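Local coordinates for periplasmic binding protein (Agrobacterium tumefaciens str. B6, PDB 5L9G) that binds the opine mannopine in the periplasm, probably delivering it to an ABC transporter for uptake into the bacterium, at residues Q58-A63 with A90-K95; Q86-G91 with S110-F115; P324-W327 with K332-S335. All coordinates share one frame; numbering follows the deposited sequence.

Contact 1: residues Q58-A63 with A90-K95; sequences QNWAEA and AGVLEK. With MO0 (mannopine), chain C.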
ATOM      1  N   GLN A  58      -2.927  -8.847   6.762  1.00 38.94           N
ATOM      2  CA  GLN A  58      -3.277  -8.154   5.518  1.00 38.75           C
ATOM      3  C   GLN A  58      -4.348  -7.107   5.692  1.00 43.07           C
ATOM      4  O   GLN A  58      -4.368  -6.127   4.944  1.00 40.57           O
ATOM      5  CB  GLN A  58      -3.725  -9.145   4.425  1.00 39.82           C
ATOM      6  CG  GLN A  58      -2.703 -10.214   4.033  1.00 41.99           C
ATOM      7  CD  GLN A  58      -1.383  -9.619   3.582  1.00 43.17           C
ATOM      8  OE1 GLN A  58      -1.337  -8.607   2.855  1.00 38.02           O
ATOM      9  NE2 GLN A  58      -0.296 -10.221   4.025  1.00 39.64           N
ATOM     10  N   ASN A  59      -5.292  -7.340   6.616  1.00 43.74           N
ATOM     11  CA  ASN A  59      -6.466  -6.477   6.790  1.00 44.86           C
ATOM     12  C   ASN A  59      -6.477  -5.795   8.157  1.00 49.93           C
ATOM     13  O   ASN A  59      -6.336  -6.484   9.162  1.00 50.20           O
ATOM     14  CB  ASN A  59      -7.727  -7.333   6.581  1.00 48.27           C
ATOM     15  CG  ASN A  59      -9.014  -6.576   6.376  1.00 62.44           C
ATOM     16  OD1 ASN A  59      -9.283  -5.560   7.015  1.00 54.22           O
ATOM     17  ND2 ASN A  59      -9.865  -7.086   5.506  1.00 54.60           N
ATOM     18  N   TRP A  60      -6.645  -4.441   8.197  1.00 48.03           N
ATOM     19  CA  TRP A  60      -6.701  -3.656   9.446  1.00 49.19           C
ATOM     20  C   TRP A  60      -7.746  -4.231  10.422  1.00 53.44           C
ATOM     21  O   TRP A  60      -7.596  -4.091  11.640  1.00 52.94           O
ATOM     22  CB  TRP A  60      -7.008  -2.171   9.156  1.00 48.41           C
ATOM     23  CG  TRP A  60      -8.461  -1.900   8.890  1.00 50.23           C
ATOM     24  CD1 TRP A  60      -9.116  -2.051   7.703  1.00 52.30           C
ATOM     25  CD2 TRP A  60      -9.457  -1.520   9.851  1.00 52.57           C
ATOM     26  NE1 TRP A  60     -10.453  -1.755   7.858  1.00 52.84           N
ATOM     27  CE2 TRP A  60     -10.693  -1.447   9.170  1.00 56.65           C
ATOM     28  CE3 TRP A  60      -9.434  -1.283  11.238  1.00 55.69           C
ATOM     29  CZ2 TRP A  60     -11.887  -1.097   9.816  1.00 58.74           C
ATOM     30  CZ3 TRP A  60     -10.619  -0.935  11.880  1.00 59.17           C
ATOM     31  CH2 TRP A  60     -11.826  -0.850  11.174  1.00 60.38           C
ATOM     32  N   ALA A  61      -8.816  -4.867   9.877  1.00 50.35           N
ATOM     33  CA  ALA A  61      -9.879  -5.473  10.682  1.00 53.26           C
ATOM     34  C   ALA A  61      -9.360  -6.585  11.628  1.00 58.86           C
ATOM     35  O   ALA A  61     -10.006  -6.877  12.636  1.00 59.97           O
ATOM     36  CB  ALA A  61     -10.997  -5.984   9.784  1.00 54.30           C
ATOM     37  N   GLU A  62      -8.167  -7.152  11.340  1.00 53.59           N
ATOM     38  CA  GLU A  62      -7.530  -8.167  12.191  1.00 53.96           C
ATOM     39  C   GLU A  62      -7.036  -7.495  13.487  1.00 58.33           C
ATOM     40  O   GLU A  62      -7.114  -8.094  14.564  1.00 57.72           O
ATOM     41  CB  GLU A  62      -6.369  -8.856  11.455  1.00 53.09           C
ATOM     42  CG  GLU A  62      -6.770  -9.593  10.172  1.00 63.03           C
ATOM     43  CD  GLU A  62      -5.616 -10.245   9.421  1.00 73.46           C
ATOM     44  OE1 GLU A  62      -4.873 -11.019  10.073  1.00 58.62           O
ATOM     45  OE2 GLU A  62      -5.418  -9.942   8.213  1.00 50.77           O
ATOM     46  N   ALA A  63      -6.575  -6.223  13.386  1.00 55.53           N
ATOM     47  CA  ALA A  63      -6.147  -5.443  14.558  1.00 56.79           C
ATOM     48  C   ALA A  63      -7.391  -5.095  15.387  1.00 62.76           C
ATOM     49  O   ALA A  63      -7.335  -5.126  16.624  1.00 63.35           O
ATOM     50  CB  ALA A  63      -5.435  -4.174  14.112  1.00 56.19           C
ATOM     51  N   ALA A  90     -12.808   3.398  14.954  1.00 65.92           N
ATOM     52  CA  ALA A  90     -13.193   2.136  15.591  1.00 66.66           C
ATOM     53  C   ALA A  90     -12.498   1.903  16.955  1.00 71.99           C
ATOM     54  O   ALA A  90     -12.744   0.882  17.599  1.00 72.67           O
ATOM     55  CB  ALA A  90     -12.935   0.972  14.646  1.00 64.60           C
ATOM     56  N   GLY A  91     -11.663   2.855  17.378  1.00 68.53           N
ATOM     57  CA  GLY A  91     -10.921   2.790  18.635  1.00 69.63           C
ATOM     58  C   GLY A  91      -9.835   1.733  18.645  1.00 71.32           C
ATOM     59  O   GLY A  91      -9.541   1.153  19.693  1.00 71.96           O
ATOM     60  N   VAL A  92      -9.220   1.483  17.479  1.00 64.77           N
ATOM     61  CA  VAL A  92      -8.180   0.460  17.310  1.00 62.81           C
ATOM     62  C   VAL A  92      -6.765   1.029  17.548  1.00 65.37           C
ATOM     63  O   VAL A  92      -5.837   0.268  17.831  1.00 62.70           O
ATOM     64  CB  VAL A  92      -8.341  -0.237  15.921  1.00 64.99           C
ATOM     65  CG1 VAL A  92      -7.261  -1.289  15.659  1.00 62.62           C
ATOM     66  CG2 VAL A  92      -9.723  -0.866  15.810  1.00 66.53           C
ATOM     67  N   LEU A  93      -6.615   2.362  17.490  1.00 63.34           N
ATOM     68  CA  LEU A  93      -5.292   2.983  17.577  1.00 61.41           C
ATOM     69  C   LEU A  93      -5.027   3.807  18.825  1.00 67.15           C
ATOM     70  O   LEU A  93      -5.893   4.560  19.272  1.00 69.16           O
ATOM     71  CB  LEU A  93      -5.055   3.858  16.318  1.00 58.18           C
ATOM     72  CG  LEU A  93      -5.258   3.192  14.940  1.00 58.56           C
ATOM     73  CD1 LEU A  93      -4.897   4.151  13.808  1.00 57.34           C
ATOM     74  CD2 LEU A  93      -4.413   1.885  14.799  1.00 55.53           C
ATOM     75  N   GLU A  94      -3.803   3.686  19.368  1.00 61.77           N
ATOM     76  CA  GLU A  94      -3.325   4.496  20.482  1.00 63.68           C
ATOM     77  C   GLU A  94      -2.961   5.864  19.911  1.00 67.52           C
ATOM     78  O   GLU A  94      -2.473   5.931  18.775  1.00 64.42           O
ATOM     79  CB  GLU A  94      -2.046   3.904  21.084  1.00 64.49           C
ATOM     80  CG  GLU A  94      -2.262   2.773  22.071  1.00 78.26           C
ATOM     81  CD  GLU A  94      -2.860   3.102  23.430  1.00 92.51           C
ATOM     82  OE1 GLU A  94      -3.253   2.145  24.134  1.00 94.84           O
ATOM     83  OE2 GLU A  94      -2.931   4.297  23.798  1.00 77.43           O
ATOM     84  N   LYS A  95      -3.168   6.944  20.690  1.00 66.08           N
ATOM     85  CA  LYS A  95      -2.735   8.278  20.268  1.00 65.59           C
ATOM     86  C   LYS A  95      -1.220   8.306  20.508  1.00 70.48           C
ATOM     87  O   LYS A  95      -0.759   7.841  21.557  1.00 70.39           O
ATOM     88  CB  LYS A  95      -3.441   9.395  21.074  1.00 70.25           C
ATOM     89  CG  LYS A  95      -4.492  10.150  20.270  1.00 83.83           C
ATOM     90  CD  LYS A  95      -5.854   9.472  20.362  1.00 88.00           C
ATOM     91  CE  LYS A  95      -6.888  10.082  19.451  1.00 81.59           C
ATOM     92  NZ  LYS A  95      -8.009   9.137  19.216  1.00 82.32           N
TER
HETATM   93  OAB MO0 C 401      -3.667  -1.083   6.339  1.00 37.00           O
HETATM   94  CAF MO0 C 401      -3.586  -2.482   6.283  1.00 37.76           C
HETATM   95  CAG MO0 C 401      -3.048  -2.999   4.961  1.00 35.67           C
HETATM   96  OAC MO0 C 401      -4.088  -3.173   4.063  1.00 36.39           O
HETATM   97  CAH MO0 C 401      -1.886  -2.213   4.407  1.00 36.53           C
HETATM   98  OAM MO0 C 401      -0.855  -2.114   5.319  1.00 36.67           O
HETATM   99  CAI MO0 C 401      -1.365  -2.681   3.048  1.00 33.31           C
HETATM  100  OAD MO0 C 401      -0.877  -3.987   3.121  1.00 35.73           O
HETATM  101  CAJ MO0 C 401      -0.376  -1.720   2.453  1.00 33.25           C
HETATM  102  OAE MO0 C 401      -0.981  -0.467   2.305  1.00 37.76           O
HETATM  103  CAK MO0 C 401       0.268  -2.193   1.142  1.00 29.10           C
HETATM  104  N   MO0 C 401       1.727  -2.065   1.253  1.00 29.28           N
HETATM  105  CA  MO0 C 401       2.422  -2.274  -0.041  1.00 28.88           C
HETATM  106  C   MO0 C 401       3.043  -3.650  -0.079  1.00 33.73           C
HETATM  107  O   MO0 C 401       2.799  -4.459   0.841  1.00 31.54           O
HETATM  108  CB  MO0 C 401       3.448  -1.208  -0.345  1.00 31.10           C
HETATM  109  CG  MO0 C 401       4.728  -1.380   0.446  1.00 32.04           C
HETATM  110  CD  MO0 C 401       5.526  -0.129   0.557  1.00 33.36           C
HETATM  111  OE1 MO0 C 401       6.623   0.025  -0.301  1.00 29.25           O
HETATM  112  NE2 MO0 C 401       5.282   0.774   1.374  1.00 35.97           N
HETATM  113  OXT MO0 C 401       3.756  -4.028  -1.061  1.00 30.26           O
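Trp60 swings its indole toward Val92 and Ala90 through a chi1 of 79°, which sets CG between its own backbone N and carbonyl carbon and directs the six-membered ring toward 90-92 from the turn leading into helix 61-69. Val92 answers with chi1 178°: CG1 lies anti to the backbone N and faces Ala63, while CG2 turns to the indole. The two methyls thus serve different partners. CG1 of Val92 packs on CB of Ala63 at 3.7 Å, and CG2 of Val92 meets Trp60 CZ3 at 4.0 Å. Both this methyl and CB of Ala90, 4.1 Å from Trp60 CH2, come to the ring edge, near its plane, and the valine side chain crosses the indole at about a right angle. Ala87 and Gln86 of helix 84-89 also pack against the indole.

The turn carrying Trp60 is tied by a capping box. OD1 of Asn59 accepts from Ala61 N at 3.0 Å, and OE2 of Glu62 accepts from Asn59 N at 3.1 Å. Gln58 N reaches the same OE2 from the same face of the carboxylate. One residue back from the cap, Gln58 O accepts a hydrogen bond from the mannopine hydroxyl OAC, 3.1 Å away. Trp60 and Ala63 thus meet Val92 and Ala90 through carbon alone, whereas polar groups of the same turn are spent on the capping box and, at Gln58 O, on the opine.

Contact 2: residues Q86-G91 with S110-F115; sequences QAKAAG and SVTDSF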
ATOM      1  N   GLN A  86     -10.618   5.031   9.525  1.00 54.09           N
ATOM      2  CA  GLN A  86     -11.581   4.036  10.020  1.00 55.68           C
ATOM      3  C   GLN A  86     -11.053   3.245  11.230  1.00 57.28           C
ATOM      4  O   GLN A  86     -11.847   2.912  12.116  1.00 57.47           O
ATOM      5  CB  GLN A  86     -12.099   3.112   8.902  1.00 56.56           C
ATOM      6  CG  GLN A  86     -11.076   2.167   8.257  1.00 57.41           C
ATOM      7  CD  GLN A  86     -11.717   1.294   7.203  1.00 69.00           C
ATOM      8  OE1 GLN A  86     -12.888   0.893   7.300  1.00 65.16           O
ATOM      9  NE2 GLN A  86     -10.976   1.014   6.152  1.00 55.50           N
ATOM     10  N   ALA A  87      -9.724   2.983  11.288  1.00 53.15           N
ATOM     11  CA  ALA A  87      -9.106   2.295  12.435  1.00 52.86           C
ATOM     12  C   ALA A  87      -9.180   3.189  13.677  1.00 58.94           C
ATOM     13  O   ALA A  87      -9.571   2.714  14.751  1.00 59.94           O
ATOM     14  CB  ALA A  87      -7.659   1.931  12.123  1.00 50.47           C
ATOM     15  N   LYS A  88      -8.864   4.496  13.518  1.00 56.01           N
ATOM     16  CA  LYS A  88      -8.933   5.486  14.604  1.00 59.44           C
ATOM     17  C   LYS A  88     -10.377   5.646  15.128  1.00 66.31           C
ATOM     18  O   LYS A  88     -10.583   5.713  16.342  1.00 67.43           O
ATOM     19  CB  LYS A  88      -8.367   6.841  14.124  1.00 61.01           C
ATOM     20  CG  LYS A  88      -8.330   7.926  15.207  1.00 66.25           C
ATOM     21  CD  LYS A  88      -7.284   8.999  14.922  1.00 68.89           C
ATOM     22  CE  LYS A  88      -7.643   9.964  13.829  1.00 71.69           C
ATOM     23  NZ  LYS A  88      -6.453  10.737  13.398  1.00 77.75           N
ATOM     24  N   ALA A  89     -11.365   5.677  14.213  1.00 64.21           N
ATOM     25  CA  ALA A  89     -12.795   5.818  14.559  1.00 66.97           C
ATOM     26  C   ALA A  89     -13.327   4.590  15.303  1.00 71.22           C
ATOM     27  O   ALA A  89     -14.166   4.724  16.205  1.00 73.37           O
ATOM     28  CB  ALA A  89     -13.612   6.060  13.295  1.00 67.25           C
ATOM     29  N   ALA A  90     -12.808   3.398  14.954  1.00 65.92           N
ATOM     30  CA  ALA A  90     -13.193   2.136  15.591  1.00 66.66           C
ATOM     31  C   ALA A  90     -12.498   1.903  16.955  1.00 71.99           C
ATOM     32  O   ALA A  90     -12.744   0.882  17.599  1.00 72.67           O
ATOM     33  CB  ALA A  90     -12.935   0.972  14.646  1.00 64.60           C
ATOM     34  N   GLY A  91     -11.663   2.855  17.378  1.00 68.53           N
ATOM     35  CA  GLY A  91     -10.921   2.790  18.635  1.00 69.63           C
ATOM     36  C   GLY A  91      -9.835   1.733  18.645  1.00 71.32           C
ATOM     37  O   GLY A  91      -9.541   1.153  19.693  1.00 71.96           O
ATOM     38  N   SER A 110       0.941  13.218   6.024  1.00 48.01           N
ATOM     39  CA  SER A 110       1.452  11.849   6.200  1.00 45.41           C
ATOM     40  C   SER A 110       1.694  11.445   7.671  1.00 50.91           C
ATOM     41  O   SER A 110       2.012  10.279   7.943  1.00 49.10           O
ATOM     42  CB  SER A 110       2.702  11.630   5.362  1.00 44.73           C
ATOM     43  OG  SER A 110       3.843  12.219   5.960  1.00 49.89           O
ATOM     44  N   VAL A 111       1.553  12.403   8.607  1.00 50.94           N
ATOM     45  CA  VAL A 111       1.710  12.154  10.041  1.00 51.33           C
ATOM     46  C   VAL A 111       0.445  12.666  10.741  1.00 57.33           C
ATOM     47  O   VAL A 111       0.131  13.855  10.641  1.00 57.45           O
ATOM     48  CB  VAL A 111       3.014  12.772  10.627  1.00 56.68           C
ATOM     49  CG1 VAL A 111       3.102  12.553  12.145  1.00 58.33           C
ATOM     50  CG2 VAL A 111       4.266  12.218   9.931  1.00 54.78           C
ATOM     51  N   THR A 112      -0.303  11.767  11.405  1.00 53.93           N
ATOM     52  CA  THR A 112      -1.528  12.147  12.126  1.00 56.72           C
ATOM     53  C   THR A 112      -1.236  11.972  13.615  1.00 63.08           C
ATOM     54  O   THR A 112      -0.112  11.590  13.961  1.00 61.97           O
ATOM     55  CB  THR A 112      -2.736  11.279  11.678  1.00 59.65           C
ATOM     56  OG1 THR A 112      -2.615   9.972  12.249  1.00 53.84           O
ATOM     57  CG2 THR A 112      -2.900  11.194  10.152  1.00 53.08           C
ATOM     58  N   ASP A 113      -2.242  12.197  14.496  1.00 61.81           N
ATOM     59  CA  ASP A 113      -2.053  11.973  15.939  1.00 62.85           C
ATOM     60  C   ASP A 113      -1.931  10.466  16.282  1.00 63.29           C
ATOM     61  O   ASP A 113      -1.644  10.131  17.430  1.00 61.88           O
ATOM     62  CB  ASP A 113      -3.216  12.604  16.736  1.00 67.37           C
ATOM     63  CG  ASP A 113      -4.612  12.072  16.428  1.00 73.49           C
ATOM     64  OD1 ASP A 113      -4.722  11.064  15.693  1.00 70.28           O
ATOM     65  OD2 ASP A 113      -5.591  12.651  16.939  1.00 81.20           O
ATOM     66  N   SER A 114      -2.166   9.568  15.286  1.00 57.72           N
ATOM     67  CA  SER A 114      -2.175   8.115  15.488  1.00 55.93           C
ATOM     68  C   SER A 114      -1.365   7.322  14.458  1.00 55.44           C
ATOM     69  O   SER A 114      -1.448   6.094  14.436  1.00 53.61           O
ATOM     70  CB  SER A 114      -3.620   7.626  15.472  1.00 59.06           C
ATOM     71  OG  SER A 114      -4.395   8.315  16.440  1.00 66.80           O
ATOM     72  N   PHE A 115      -0.602   8.002  13.603  1.00 50.19           N
ATOM     73  CA  PHE A 115       0.098   7.353  12.495  1.00 47.52           C
ATOM     74  C   PHE A 115       1.313   8.156  12.069  1.00 52.50           C
ATOM     75  O   PHE A 115       1.229   9.388  11.954  1.00 51.34           O
ATOM     76  CB  PHE A 115      -0.905   7.245  11.322  1.00 47.12           C
ATOM     77  CG  PHE A 115      -0.426   6.790   9.958  1.00 44.65           C
ATOM     78  CD1 PHE A 115       0.103   7.701   9.049  1.00 44.46           C
ATOM     79  CD2 PHE A 115      -0.573   5.468   9.560  1.00 45.29           C
ATOM     80  CE1 PHE A 115       0.519   7.283   7.774  1.00 43.35           C
ATOM     81  CE2 PHE A 115      -0.178   5.057   8.284  1.00 45.08           C
ATOM     82  CZ  PHE A 115       0.350   5.976   7.396  1.00 42.11           C
TER
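Lys88 of helix 84-89 reaches across to Asp113 and Ser114, in the tight turn between strands 111-112 and 115-128. That turn is an ST turn, with OG1 of Thr112 accepting from Ser114 N at 3.1 Å. From CB, which points toward the turn, the lysine chain runs outward with CG anti to the backbone N (chi1 -177°); CG is the first atom to approach Ser114 OG. Lys88 CD comes closer, 3.3 Å from Ser114 OG, and also brushes OD1 of Asp113. A bend at chi3 (74°) then turns the chain, and Lys88 CE passes Asp113 OD1 at 3.6 Å. Lys88 NZ ends in a salt bridge with Asp113 OD1 at 2.9 Å. The ammonium also pairs with Glu84, one helical turn earlier, and so is shared between two carboxylates, an arrangement that would probably stabilise its positive charge. Glu84 additionally takes a weak hydrogen bond from Thr112, linking helix and turn a second time. OD1 of Asp113 is gripped twice: Lys88 NZ meets it 38° out of the carboxylate plane, and Ser114 OG donates to it at 2.9 Å from the opposite face.

Contact 3: residues P324-W327 with K332-S335; sequences PNFW and KWAS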
ATOM      1  N   PRO A 324      -7.231  10.012   1.841  1.00 44.67           N
ATOM      2  CA  PRO A 324      -7.750   9.418   3.093  1.00 46.63           C
ATOM      3  C   PRO A 324      -9.118   9.968   3.507  1.00 54.03           C
ATOM      4  O   PRO A 324      -9.869   9.240   4.153  1.00 55.75           O
ATOM      5  CB  PRO A 324      -6.673   9.738   4.129  1.00 48.56           C
ATOM      6  CG  PRO A 324      -5.441  10.041   3.332  1.00 51.56           C
ATOM      7  CD  PRO A 324      -5.933  10.679   2.060  1.00 46.70           C
ATOM      8  N   ASN A 325      -9.453  11.225   3.126  1.00 51.24           N
ATOM      9  CA  ASN A 325     -10.759  11.831   3.433  1.00 54.00           C
ATOM     10  C   ASN A 325     -11.901  11.053   2.776  1.00 56.88           C
ATOM     11  O   ASN A 325     -12.943  10.896   3.401  1.00 58.24           O
ATOM     12  CB  ASN A 325     -10.798  13.309   3.039  1.00 55.77           C
ATOM     13  CG  ASN A 325      -9.832  14.198   3.797  1.00 76.44           C
ATOM     14  OD1 ASN A 325      -9.301  15.176   3.262  1.00 74.55           O
ATOM     15  ND2 ASN A 325      -9.564  13.879   5.055  1.00 67.16           N
ATOM     16  N   PHE A 326     -11.688  10.526   1.542  1.00 50.53           N
ATOM     17  CA  PHE A 326     -12.690   9.709   0.857  1.00 49.24           C
ATOM     18  C   PHE A 326     -12.908   8.425   1.665  1.00 51.89           C
ATOM     19  O   PHE A 326     -14.047   8.043   1.938  1.00 51.83           O
ATOM     20  CB  PHE A 326     -12.241   9.334  -0.569  1.00 48.44           C
ATOM     21  CG  PHE A 326     -13.171   8.334  -1.225  1.00 49.49           C
ATOM     22  CD1 PHE A 326     -14.377   8.747  -1.794  1.00 51.75           C
ATOM     23  CD2 PHE A 326     -12.865   6.977  -1.237  1.00 50.45           C
ATOM     24  CE1 PHE A 326     -15.255   7.817  -2.354  1.00 52.64           C
ATOM     25  CE2 PHE A 326     -13.750   6.050  -1.795  1.00 53.24           C
ATOM     26  CZ  PHE A 326     -14.937   6.476  -2.352  1.00 51.68           C
ATOM     27  N   TRP A 327     -11.797   7.747   2.011  1.00 49.32           N
ATOM     28  CA  TRP A 327     -11.809   6.495   2.751  1.00 48.56           C
ATOM     29  C   TRP A 327     -12.337   6.667   4.180  1.00 54.93           C
ATOM     30  O   TRP A 327     -12.973   5.753   4.693  1.00 54.37           O
ATOM     31  CB  TRP A 327     -10.438   5.827   2.671  1.00 45.93           C
ATOM     32  CG  TRP A 327     -10.202   5.351   1.268  1.00 45.21           C
ATOM     33  CD1 TRP A 327      -9.533   6.015   0.280  1.00 46.88           C
ATOM     34  CD2 TRP A 327     -10.855   4.244   0.638  1.00 45.12           C
ATOM     35  NE1 TRP A 327      -9.656   5.334  -0.913  1.00 45.89           N
ATOM     36  CE2 TRP A 327     -10.467   4.244  -0.721  1.00 47.44           C
ATOM     37  CE3 TRP A 327     -11.690   3.211   1.106  1.00 47.69           C
ATOM     38  CZ2 TRP A 327     -10.922   3.281  -1.627  1.00 46.01           C
ATOM     39  CZ3 TRP A 327     -12.125   2.251   0.210  1.00 49.34           C
ATOM     40  CH2 TRP A 327     -11.726   2.277  -1.134  1.00 48.16           C
ATOM     41  N   LYS A 332     -16.674   1.743   4.742  1.00 59.20           N
ATOM     42  CA  LYS A 332     -17.682   0.719   5.032  1.00 60.50           C
ATOM     43  C   LYS A 332     -18.488   0.364   3.778  1.00 64.08           C
ATOM     44  O   LYS A 332     -18.604  -0.821   3.456  1.00 63.93           O
ATOM     45  CB  LYS A 332     -18.611   1.147   6.184  1.00 66.00           C
ATOM     46  CG  LYS A 332     -17.948   1.142   7.554  1.00 82.77           C
ATOM     47  CD  LYS A 332     -18.937   1.588   8.630  1.00102.86           C
ATOM     48  CE  LYS A 332     -18.323   1.587  10.008  1.00120.20           C
ATOM     49  NZ  LYS A 332     -19.279   2.086  11.034  1.00135.16           N
ATOM     50  N   TRP A 333     -18.974   1.389   3.029  1.00 60.33           N
ATOM     51  CA  TRP A 333     -19.698   1.191   1.767  1.00 59.71           C
ATOM     52  C   TRP A 333     -18.793   0.419   0.794  1.00 59.22           C
ATOM     53  O   TRP A 333     -19.233  -0.549   0.176  1.00 57.89           O
ATOM     54  CB  TRP A 333     -20.104   2.547   1.117  1.00 58.60           C
ATOM     55  CG  TRP A 333     -20.455   2.411  -0.343  1.00 58.33           C
ATOM     56  CD1 TRP A 333     -21.641   1.970  -0.856  1.00 62.90           C
ATOM     57  CD2 TRP A 333     -19.565   2.566  -1.462  1.00 55.34           C
ATOM     58  NE1 TRP A 333     -21.553   1.858  -2.224  1.00 60.96           N
ATOM     59  CE2 TRP A 333     -20.294   2.229  -2.624  1.00 59.40           C
ATOM     60  CE3 TRP A 333     -18.232   3.003  -1.603  1.00 53.78           C
ATOM     61  CZ2 TRP A 333     -19.729   2.288  -3.901  1.00 56.11           C
ATOM     62  CZ3 TRP A 333     -17.660   3.014  -2.860  1.00 53.04           C
ATOM     63  CH2 TRP A 333     -18.402   2.661  -3.993  1.00 54.23           C
ATOM     64  N   ALA A 334     -17.553   0.909   0.618  1.00 54.49           N
ATOM     65  CA  ALA A 334     -16.572   0.338  -0.305  1.00 51.65           C
ATOM     66  C   ALA A 334     -16.249  -1.124  -0.014  1.00 54.79           C
ATOM     67  O   ALA A 334     -16.290  -1.935  -0.939  1.00 53.40           O
ATOM     68  CB  ALA A 334     -15.322   1.191  -0.340  1.00 50.74           C
ATOM     69  N   SER A 335     -16.035  -1.476   1.267  1.00 53.45           N
ATOM     70  CA  SER A 335     -15.750  -2.852   1.690  1.00 54.68           C
ATOM     71  C   SER A 335     -16.885  -3.808   1.310  1.00 58.13           C
ATOM     72  O   SER A 335     -16.623  -4.807   0.638  1.00 55.83           O
ATOM     73  CB  SER A 335     -15.487  -2.915   3.194  1.00 61.63           C
ATOM     74  OG  SER A 335     -14.277  -2.244   3.501  1.00 73.26           O
TER
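Phe326 and Trp327, in the first turn of helix 324-343, the C-terminal helix of this periplasmic binding protein, reach along their own helix to Trp333 and Ala334. Both are i to i+7 pairings, two turns apart on one face of the helix, which is kinked at the start of the second segment, where the backbone N atoms of Lys332 and Trp333 make no bond to the preceding turn. The two aromatic side chains extend toward the later segment one beside the other. With its CG anti to the carbonyl carbon (chi1 -69°), Trp327 lays the indole alongside the helix, and its six-membered ring ends against Ala334. CZ3 of Trp327 stands 3.4 Å from CB of Ala334, a close apolar contact; CH2 of Trp327 follows at 3.8 Å from the same methyl. Ala334 CB points toward the first segment and meets the indole obliquely.

Phe326 takes the neighbouring path. With CG trans to the backbone N (chi1 172°), its ring reaches Trp333, whose CZ3 lies at the phenyl edge, near its plane, 4.4 Å from Phe326 CZ. This is a looser meeting than that of Trp327 with Ala334. The phenyl also meets the rings of His330, in the same helix, and Tyr178 at inclined angles, whereas Trp333 rests on Arg187 and Ile191 of helix 184-197. The indole nitrogen of Trp327 is engaged as well: NE1 donates to Glu164 OE1, while Ala82, Pro159 and Ile160 pack against the side chain. Between the neighbouring rings, the phenyl turns its edge to the indole: Trp327 CD1 lies in the phenyl plane, and CD2 of Phe326 stands 3.6 Å above the Trp327 plane, offset toward its rim.

In the fold
Contacts 1 and 2 share Ala90 and Gly91, just after helix 84-89, where Gly91 closes a Schellman motif; they lie about 9 Å apart between centres, and Val92 N probably bonds to Ala87 O between them. Contact 1 is buried and wholly apolar across its two segments, whereas contact 2, partly buried, runs through a lysine and a carboxylate. Contact 3 stands apart, about 15 Å from contact 1 and 14 Å from contact 2 between centres, joining two turns of a single helix. Like contact 1 it is buried and apolar, but aromatic rings carry it from 324-327, meeting a methyl and a second indole in 332-335. Of the three, contact 1 alone includes a mannopine-binding residue.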